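Local coordinates for protein bacterioferritin (Mycobacterium tuberculosis, PDB 3UOI) that probably oxidises iron(II) with dioxygen and stores the resulting iron(III) mineral inside a shell of 24 subunits that carries heme b between paired subunits, at residues 99-103 and 125-130; 26-30 and 91-96; 107-111 and 119-123. All coordinates share one frame; numbering follows the deposited sequence.

All three contacts lie on helix 85-112, one of the four long helices of the ferritin bundle. Interaction 2 joins its earlier part to helix 7-36, whereas interactions 1 and 3 join its later turns to helix 116-146. Along the chain interaction 2 comes first; the pairing of 107-111 with 119-123 then falls between the two segments of interaction 1, close to the turn connecting the helices. The centres of interactions 1 and 3 are about 11 Å apart, and Val126 and Ile107 touch, making one continuous interface. Interactions 1 and 2, with centres about 14 Å apart, each hold a predicted iron ligand, while interaction 3 reaches out to neighbouring subunits.

Interaction 1. Residues 99-103 and 125-130; sequences VLNRL and IVADEE
Leu103 and Val126 slide past each other in opposite directions, and their meeting is tight: Leu103 CB sits 3.5 Å from Val126 CG2, closer than carbons usually pack. The same methyl of Val126 also touches Leu103 CD1, which lies 3.8 Å from Ile125 CG2, leucine and isoleucine crossing near a right angle. One turn back, Leu100 reaches across with CD2, whose neighbours are Val126 CG1 at 4.1 Å and the CG of Glu130, another such crossing. Segments 99-103 and 125-130 run antiparallel at 155°, their axes 10.2 Å apart at closest approach, as parts of successive helices of the ferritin four-helix bundle, and their inward side chains contribute to its core. Val99 meets Glu129 crosswise: CG1 packs on Glu129 CG, and CG2 lies 3.8 Å from Glu129 OE1. A bend in the glutamate at chi2 (-67°) brings OE1 alongside the valine methyl. Glu129 is predicted to bind both irons of the ferroxidase centre, and its side chain touches Glu53, another predicted ligand. Glu130 extends beyond CG and sends OE1 to a salt bridge with Arg63 of a neighbouring subunit.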
loop_
_atom_site.group_PDB
_atom_site.type_symbol
_atom_site.label_atom_id
_atom_site.label_comp_id
_atom_site.label_asym_id
_atom_site.label_seq_id
_atom_site.Cartn_x
_atom_site.Cartn_y
_atom_site.Cartn_z
ATOM N N VAL A 99 47.205 28.224 7.220
ATOM C CA VAL A 99 47.134 26.820 7.625
ATOM C C VAL A 99 48.110 25.921 6.847
ATOM O O VAL A 99 48.764 25.099 7.403
ATOM C CB VAL A 99 45.698 26.251 7.533
ATOM C CG1 VAL A 99 45.719 24.759 7.557
ATOM C CG2 VAL A 99 44.923 26.721 8.658
ATOM N N LEU A 100 48.193 26.123 5.554
ATOM C CA LEU A 100 49.077 25.316 4.787
ATOM C C LEU A 100 50.508 25.558 5.247
ATOM O O LEU A 100 51.219 24.657 5.471
ATOM C CB LEU A 100 48.892 25.573 3.322
ATOM C CG LEU A 100 47.578 25.167 2.690
ATOM C CD1 LEU A 100 47.656 25.481 1.240
ATOM C CD2 LEU A 100 47.305 23.739 2.886
ATOM N N ASN A 101 50.869 26.796 5.481
ATOM C CA ASN A 101 52.184 27.118 5.921
ATOM C C ASN A 101 52.521 26.426 7.252
ATOM O O ASN A 101 53.592 25.957 7.407
ATOM C CB ASN A 101 52.337 28.620 6.017
ATOM C CG ASN A 101 52.326 29.329 4.638
ATOM O OD1 ASN A 101 52.380 30.536 4.594
ATOM N ND2 ASN A 101 52.255 28.596 3.557
ATOM N N ARG A 102 51.614 26.404 8.200
ATOM C CA ARG A 102 51.801 25.668 9.428
ATOM C C ARG A 102 51.745 24.128 9.354
ATOM O O ARG A 102 52.505 23.485 9.953
ATOM C CB ARG A 102 50.886 26.216 10.555
ATOM C CG ARG A 102 50.744 25.292 11.725
ATOM C CD ARG A 102 49.790 25.790 12.786
ATOM N NE ARG A 102 48.472 26.018 12.267
ATOM C CZ ARG A 102 48.043 27.170 11.798
ATOM N NH1 ARG A 102 48.811 28.228 11.805
ATOM N NH2 ARG A 102 46.859 27.267 11.327
ATOM N N LEU A 103 50.781 23.587 8.655
ATOM C CA LEU A 103 50.594 22.163 8.451
ATOM C C LEU A 103 51.620 21.382 7.593
ATOM O O LEU A 103 51.824 20.225 7.817
ATOM C CB LEU A 103 49.175 21.847 8.038
ATOM C CG LEU A 103 48.175 22.328 9.068
ATOM C CD1 LEU A 103 46.894 21.716 8.858
ATOM C CD2 LEU A 103 48.663 22.083 10.429
ATOM N N ILE A 125 42.902 17.727 7.025
ATOM C CA ILE A 125 42.646 19.152 7.085
ATOM C C ILE A 125 43.282 19.929 5.942
ATOM O O ILE A 125 42.700 20.817 5.362
ATOM C CB ILE A 125 43.109 19.719 8.403
ATOM C CG1 ILE A 125 42.293 19.143 9.541
ATOM C CG2 ILE A 125 43.131 21.214 8.374
ATOM C CD1 ILE A 125 42.594 19.606 10.781
ATOM N N VAL A 126 44.491 19.539 5.620
ATOM C CA VAL A 126 45.222 20.115 4.552
ATOM C C VAL A 126 44.528 19.900 3.228
ATOM O O VAL A 126 44.479 20.792 2.413
ATOM C CB VAL A 126 46.639 19.556 4.447
ATOM C CG1 VAL A 126 47.082 19.631 3.033
ATOM C CG2 VAL A 126 47.571 20.307 5.341
ATOM N N ALA A 127 43.998 18.698 3.028
ATOM C CA ALA A 127 43.305 18.425 1.790
ATOM C C ALA A 127 42.063 19.325 1.647
ATOM O O ALA A 127 41.814 19.941 0.607
ATOM C CB ALA A 127 42.964 16.983 1.675
ATOM N N ASP A 128 41.339 19.432 2.744
ATOM C CA ASP A 128 40.158 20.232 2.764
ATOM C C ASP A 128 40.481 21.697 2.489
ATOM O O ASP A 128 39.836 22.311 1.691
ATOM C CB ASP A 128 39.417 20.097 4.087
ATOM C CG ASP A 128 38.936 18.669 4.391
ATOM O OD1 ASP A 128 38.601 18.383 5.540
ATOM O OD2 ASP A 128 38.920 17.836 3.513
ATOM N N GLU A 129 41.515 22.223 3.131
ATOM C CA GLU A 129 41.921 23.594 2.946
ATOM C C GLU A 129 42.344 23.827 1.504
ATOM O O GLU A 129 42.117 24.851 0.990
ATOM C CB GLU A 129 43.014 24.024 3.911
ATOM C CG GLU A 129 42.754 23.779 5.352
ATOM C CD GLU A 129 41.633 24.628 5.891
ATOM O OE1 GLU A 129 41.909 25.524 6.677
ATOM O OE2 GLU A 129 40.495 24.402 5.506
ATOM N N GLU A 130 42.979 22.860 0.886
ATOM C CA GLU A 130 43.385 23.015 -0.495
ATOM C C GLU A 130 42.149 23.187 -1.399
ATOM O O GLU A 130 42.086 24.062 -2.242
ATOM C CB GLU A 130 44.264 21.853 -0.946
ATOM C CG GLU A 130 45.537 21.646 -0.168
ATOM C CD GLU A 130 46.426 20.544 -0.709
ATOM O OE1 GLU A 130 45.929 19.561 -1.147
ATOM O OE2 GLU A 130 47.593 20.649 -0.690
#

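Interaction 2. Residues 26-30 and 91-96; sequences QYFLH and ADLAIE. With HEM (protoporphyrin IX containing Fe), chain B.
Gln26 of helix 7-36 reaches Ala91 and Asp92 of helix 85-112 across the ferritin four-helix bundle, where the two segments run antiparallel. From CB the chain goes out with CG anti to the backbone N (chi1 -176°) and stays extended. CG lies over one face of the His30 ring, toward its rim, and is 3.7 Å from Asp92 OD2. CD leads on to the amide, whose OE1 accepts a hydrogen bond from the backbone N of Arg80. On the other branch, NE2 gives Asp92 OD2 a 3.0 Å bond that is almost straight at 174°; the acceptor lies in the amide plane, and the bond uses the anti lone pair of OD2. Amide and carboxylate are nearly coplanar, 15° apart. A second, weak bond runs from NE2 to Ala91 O.

Asp92 OD2 also takes a weak bond from His30 ND1, while the far nitrogen of that ring, NE2, accepts a hydrogen bond from the backbone N of Gly82. Gln26 is the firmer of the two holds on this buried oxygen, His30 the weaker, and both are tied in turn to the connecting chain at 80-82. Beside the carboxylate lies the Tyr27 ring, which stands steeply to the carboxylate plane of Asp92, with CE1 3.6 Å from Asp92 CG. Its hydroxyl end reaches Ile95 CG2 and Glu96, a predicted iron ligand. Tyr27 itself touches Glu53 and its ring meets that of His132, both predicted ligands, so it probably borders the ferroxidase centre. Phe28 turns the other way, to the heme at the subunit interface: the methyl carbon CMB sits over the centre of the Phe28 ring, 3.4 Å from CE2.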
loop_
_atom_site.group_PDB
_atom_site.type_symbol
_atom_site.label_atom_id
_atom_site.label_comp_id
_atom_site.label_asym_id
_atom_site.label_seq_id
_atom_site.Cartn_x
_atom_site.Cartn_y
_atom_site.Cartn_z
ATOM N N GLN A 26 35.518 33.926 11.338
ATOM C CA GLN A 26 35.627 34.751 10.178
ATOM C C GLN A 26 34.647 34.306 9.148
ATOM O O GLN A 26 33.949 35.113 8.631
ATOM C CB GLN A 26 37.053 34.826 9.651
ATOM C CG GLN A 26 37.312 35.737 8.471
ATOM C CD GLN A 26 38.769 35.813 8.174
ATOM O OE1 GLN A 26 39.535 36.226 8.988
ATOM N NE2 GLN A 26 39.151 35.400 6.999
ATOM N N TYR A 27 34.579 33.005 8.919
ATOM C CA TYR A 27 33.724 32.448 7.912
ATOM C C TYR A 27 32.261 32.688 8.218
ATOM O O TYR A 27 31.502 33.020 7.371
ATOM C CB TYR A 27 34.001 30.950 7.646
ATOM C CG TYR A 27 35.387 30.568 7.089
ATOM C CD1 TYR A 27 36.259 31.504 6.620
ATOM C CD2 TYR A 27 35.805 29.275 7.050
ATOM C CE1 TYR A 27 37.516 31.161 6.149
ATOM C CE2 TYR A 27 37.074 28.930 6.563
ATOM C CZ TYR A 27 37.934 29.883 6.126
ATOM O OH TYR A 27 39.206 29.574 5.641
ATOM N N PHE A 28 31.904 32.522 9.463
ATOM C CA PHE A 28 30.503 32.697 9.805
ATOM C C PHE A 28 30.025 34.102 9.595
ATOM O O PHE A 28 29.091 34.294 8.898
ATOM C CB PHE A 28 30.207 32.316 11.253
ATOM C CG PHE A 28 28.731 32.141 11.554
ATOM C CD1 PHE A 28 28.082 30.941 11.292
ATOM C CD2 PHE A 28 27.991 33.156 12.099
ATOM C CE1 PHE A 28 26.740 30.774 11.583
ATOM C CE2 PHE A 28 26.636 32.969 12.378
ATOM C CZ PHE A 28 26.034 31.783 12.120
ATOM N N LEU A 29 30.744 35.062 10.169
ATOM C CA LEU A 29 30.367 36.460 10.098
ATOM C C LEU A 29 30.341 36.904 8.661
ATOM O O LEU A 29 29.496 37.598 8.285
ATOM C CB LEU A 29 31.241 37.348 10.927
ATOM C CG LEU A 29 30.864 38.806 10.899
ATOM C CD1 LEU A 29 29.694 39.115 11.709
ATOM C CD2 LEU A 29 31.993 39.587 11.359
ATOM N N HIS A 30 31.259 36.410 7.866
ATOM C CA HIS A 30 31.258 36.681 6.447
ATOM C C HIS A 30 29.979 36.170 5.764
ATOM O O HIS A 30 29.425 36.851 4.948
ATOM C CB HIS A 30 32.485 36.101 5.758
ATOM C CG HIS A 30 33.675 36.995 5.789
ATOM N ND1 HIS A 30 34.860 36.667 5.191
ATOM C CD2 HIS A 30 33.864 38.195 6.358
ATOM C CE1 HIS A 30 35.732 37.623 5.401
ATOM N NE2 HIS A 30 35.150 38.560 6.109
ATOM N N ALA A 91 40.493 37.618 2.314
ATOM C CA ALA A 91 40.646 37.405 3.714
ATOM C C ALA A 91 40.582 35.925 4.063
ATOM O O ALA A 91 41.276 35.449 4.884
ATOM C CB ALA A 91 39.602 38.187 4.437
ATOM N N ASP A 92 39.668 35.224 3.442
ATOM C CA ASP A 92 39.503 33.814 3.669
ATOM C C ASP A 92 40.686 33.040 3.117
ATOM O O ASP A 92 41.122 32.107 3.682
ATOM C CB ASP A 92 38.155 33.341 3.171
ATOM C CG ASP A 92 36.981 33.928 3.974
ATOM O OD1 ASP A 92 35.898 33.724 3.533
ATOM O OD2 ASP A 92 37.126 34.588 4.987
ATOM N N LEU A 93 41.195 33.494 1.993
ATOM C CA LEU A 93 42.327 32.881 1.354
ATOM C C LEU A 93 43.520 32.961 2.240
ATOM O O LEU A 93 44.253 32.063 2.312
ATOM C CB LEU A 93 42.644 33.543 0.033
ATOM C CG LEU A 93 42.056 32.893 -1.202
ATOM C CD1 LEU A 93 42.301 33.723 -2.403
ATOM C CD2 LEU A 93 42.627 31.568 -1.390
ATOM N N ALA A 94 43.693 34.076 2.903
ATOM C CA ALA A 94 44.857 34.275 3.729
ATOM C C ALA A 94 44.984 33.356 4.917
ATOM O O ALA A 94 46.016 32.906 5.170
ATOM C CB ALA A 94 45.020 35.740 4.120
ATOM N N ILE A 95 43.913 33.114 5.632
ATOM C CA ILE A 95 43.887 32.146 6.706
ATOM C C ILE A 95 44.104 30.665 6.285
ATOM O O ILE A 95 44.793 29.928 6.908
ATOM C CB ILE A 95 42.611 32.325 7.567
ATOM C CG1 ILE A 95 42.642 31.394 8.758
ATOM C CG2 ILE A 95 41.396 32.098 6.785
ATOM C CD1 ILE A 95 42.119 31.989 9.959
ATOM N N GLU A 96 43.511 30.252 5.200
ATOM C CA GLU A 96 43.778 28.942 4.675
ATOM C C GLU A 96 45.273 28.793 4.269
ATOM O O GLU A 96 45.856 27.777 4.502
ATOM C CB GLU A 96 42.872 28.650 3.490
ATOM C CG GLU A 96 41.399 28.878 3.705
ATOM C CD GLU A 96 40.790 29.436 2.468
ATOM O OE1 GLU A 96 41.444 29.343 1.403
ATOM O OE2 GLU A 96 39.676 29.965 2.494
HETATM C CHA HEM B . 26.557 23.889 14.451
HETATM C CHB HEM B . 26.823 28.674 14.867
HETATM C CHC HEM B . 31.013 28.169 17.210
HETATM C CHD HEM B . 30.669 23.350 17.022
HETATM C C1A HEM B . 26.153 25.206 14.493
HETATM C C2A HEM B . 24.839 25.758 14.258
HETATM C C3A HEM B . 24.953 27.098 14.365
HETATM C C4A HEM B . 26.301 27.419 14.665
HETATM C CMA HEM B . 23.860 28.169 14.234
HETATM C CAA HEM B . 23.600 24.869 13.943
HETATM C CBA HEM B . 23.361 23.968 15.164
HETATM C CGA HEM B . 21.917 23.851 15.638
HETATM O O1A HEM B . 21.640 23.528 16.853
HETATM O O2A HEM B . 21.008 24.065 14.789
HETATM C C1B HEM B . 28.022 28.969 15.493
HETATM C C2B HEM B . 28.611 30.295 15.642
HETATM C C3B HEM B . 29.755 30.168 16.305
HETATM C C4B HEM B . 29.936 28.742 16.572
HETATM C CMB HEM B . 28.017 31.651 15.176
HETATM C CAB HEM B . 30.655 31.387 16.661
HETATM C CBB HEM B . 31.918 31.219 17.031
HETATM C C1C HEM B . 31.327 26.828 17.391
HETATM C C2C HEM B . 32.564 26.301 17.960
HETATM C C3C HEM B . 32.434 24.958 17.925
HETATM C C4C HEM B . 31.178 24.603 17.274
HETATM C CMC HEM B . 33.747 27.147 18.514
HETATM C CAC HEM B . 33.433 23.915 18.424
HETATM C CBC HEM B . 33.284 22.697 17.891
HETATM C C1D HEM B . 29.576 23.067 16.240
HETATM C C2D HEM B . 29.242 21.752 15.767
HETATM C C3D HEM B . 27.965 21.963 14.976
HETATM C C4D HEM B . 27.672 23.338 15.062
HETATM C CMD HEM B . 29.978 20.402 16.067
HETATM C CAD HEM B . 27.108 20.939 14.261
HETATM C CBD HEM B . 27.821 20.653 12.950
HETATM C CGD HEM B . 26.894 19.769 12.168
HETATM O O1D HEM B . 25.640 19.959 12.257
HETATM O O2D HEM B . 27.415 18.878 11.475
HETATM N NA HEM B . 26.994 26.257 14.707
HETATM N NB HEM B . 28.861 28.028 16.045
HETATM N NC HEM B . 30.551 25.755 17.003
HETATM N ND HEM B . 28.690 24.021 15.770
HETATM FE FE HEM B . 28.811 25.932 15.871
#

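Interaction 3. Residues 107-111 and 119-123; sequences IVMCR and AVLLE
Near the short turn between helices 85-112 and 116-146, the antiparallel helical hairpin of the ferritin bundle closes, and the axes of segments 107-111 and 119-123 come within 9.2 Å. The small side chain of Ala119 is consistent with this close approach: its CB touches both Cys110 CB, at 3.8 Å, and Arg111 CG, at 3.7 Å. Deeper in, Ile107 and Leu122 pass in opposite directions with Ile107 CG1 against Leu122 CB, and Cys110 SG meets Leu122 CD1 at 4.0 Å. Leu12 of helix 7-36 lies against both Cys110 and Leu122.

The polar end is built on Arg111, whose chain runs extended from CG to NE and carries the guanidinium past Ala119 to Glu123. This salt bridge is side-on, NE and NH2 both donating to one oxygen, OE2, with the two planes only 14° apart. Neither bond is straight, at 142° and 139°. The charges continue between subunits: NH1 of Arg111 bridges to Glu123 of one neighbouring subunit, and Glu123 OE2 also receives Arg111 NH1 of another. Both nitrogens approach Glu123 OE2 on its syn side, well out of the carboxylate plane and from the same face, NE and NH2 each 3.2 Å away.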
loop_
_atom_site.group_PDB
_atom_site.type_symbol
_atom_site.label_atom_id
_atom_site.label_comp_id
_atom_site.label_asym_id
_atom_site.label_seq_id
_atom_site.Cartn_x
_atom_site.Cartn_y
_atom_site.Cartn_z
ATOM N N ILE A 107 53.037 18.198 9.752
ATOM C CA ILE A 107 52.798 16.797 9.487
ATOM C C ILE A 107 54.143 16.007 9.472
ATOM O O ILE A 107 54.274 14.957 10.030
ATOM C CB ILE A 107 52.047 16.623 8.139
ATOM C CG1 ILE A 107 50.640 17.252 8.187
ATOM C CG2 ILE A 107 52.014 15.246 7.747
ATOM C CD1 ILE A 107 50.072 17.682 6.884
ATOM N N VAL A 108 55.136 16.569 8.834
ATOM C CA VAL A 108 56.397 15.896 8.829
ATOM C C VAL A 108 56.880 15.772 10.252
ATOM O O VAL A 108 57.319 14.741 10.648
ATOM C CB VAL A 108 57.418 16.585 7.991
ATOM C CG1 VAL A 108 58.758 15.985 8.247
ATOM C CG2 VAL A 108 57.066 16.429 6.593
ATOM N N MET A 109 56.735 16.828 11.030
ATOM C CA MET A 109 57.184 16.718 12.401
ATOM C C MET A 109 56.425 15.632 13.158
ATOM O O MET A 109 57.012 14.831 13.801
ATOM C CB MET A 109 57.090 18.019 13.128
ATOM C CG MET A 109 57.490 17.908 14.550
ATOM S SD MET A 109 56.210 17.482 15.691
ATOM C CE MET A 109 55.250 18.919 15.600
ATOM N N CYS A 110 55.113 15.580 12.991
ATOM C CA CYS A 110 54.311 14.590 13.647
ATOM C C CYS A 110 54.761 13.199 13.314
ATOM O O CYS A 110 54.822 12.405 14.181
ATOM C CB CYS A 110 52.855 14.721 13.261
ATOM S SG CYS A 110 52.070 16.042 13.992
ATOM N N ARG A 111 55.067 12.936 12.054
ATOM C CA ARG A 111 55.550 11.626 11.636
ATOM C C ARG A 111 56.957 11.286 12.190
ATOM O O ARG A 111 57.249 10.203 12.558
ATOM C CB ARG A 111 55.392 11.407 10.152
ATOM C CG ARG A 111 53.977 11.350 9.729
ATOM C CD ARG A 111 53.803 11.140 8.258
ATOM N NE ARG A 111 52.432 10.834 7.932
ATOM C CZ ARG A 111 51.914 9.623 7.951
ATOM N NH1 ARG A 111 52.652 8.592 8.230
ATOM N NH2 ARG A 111 50.664 9.447 7.674
ATOM N N ALA A 119 49.159 13.043 12.576
ATOM C CA ALA A 119 49.580 13.460 11.271
ATOM C C ALA A 119 48.398 13.226 10.332
ATOM O O ALA A 119 48.159 14.018 9.490
ATOM C CB ALA A 119 50.749 12.720 10.817
ATOM N N VAL A 120 47.700 12.116 10.514
ATOM C CA VAL A 120 46.599 11.761 9.642
ATOM C C VAL A 120 45.456 12.749 9.720
ATOM O O VAL A 120 44.957 13.209 8.744
ATOM C CB VAL A 120 46.153 10.285 9.754
ATOM C CG1 VAL A 120 44.916 10.030 8.966
ATOM C CG2 VAL A 120 47.214 9.407 9.229
ATOM N N LEU A 121 45.141 13.163 10.908
ATOM C CA LEU A 121 44.160 14.181 11.043
ATOM C C LEU A 121 44.591 15.496 10.329
ATOM O O LEU A 121 43.822 16.119 9.688
ATOM C CB LEU A 121 43.906 14.421 12.507
ATOM C CG LEU A 121 43.132 15.663 12.889
ATOM C CD1 LEU A 121 41.800 15.634 12.318
ATOM C CD2 LEU A 121 43.082 15.822 14.315
ATOM N N LEU A 122 45.842 15.874 10.470
ATOM C CA LEU A 122 46.333 17.082 9.879
ATOM C C LEU A 122 46.337 16.948 8.376
ATOM O O LEU A 122 46.133 17.885 7.676
ATOM C CB LEU A 122 47.639 17.473 10.488
ATOM C CG LEU A 122 47.523 17.655 11.998
ATOM C CD1 LEU A 122 48.783 17.918 12.660
ATOM C CD2 LEU A 122 46.544 18.707 12.358
ATOM N N GLU A 123 46.578 15.740 7.920
ATOM C CA GLU A 123 46.616 15.415 6.522
ATOM C C GLU A 123 45.260 15.671 5.856
ATOM O O GLU A 123 45.168 16.242 4.784
ATOM C CB GLU A 123 47.070 13.979 6.307
ATOM C CG GLU A 123 48.548 13.828 6.084
ATOM C CD GLU A 123 49.014 12.403 5.966
ATOM O OE1 GLU A 123 48.204 11.523 5.727
ATOM O OE2 GLU A 123 50.190 12.180 6.153
#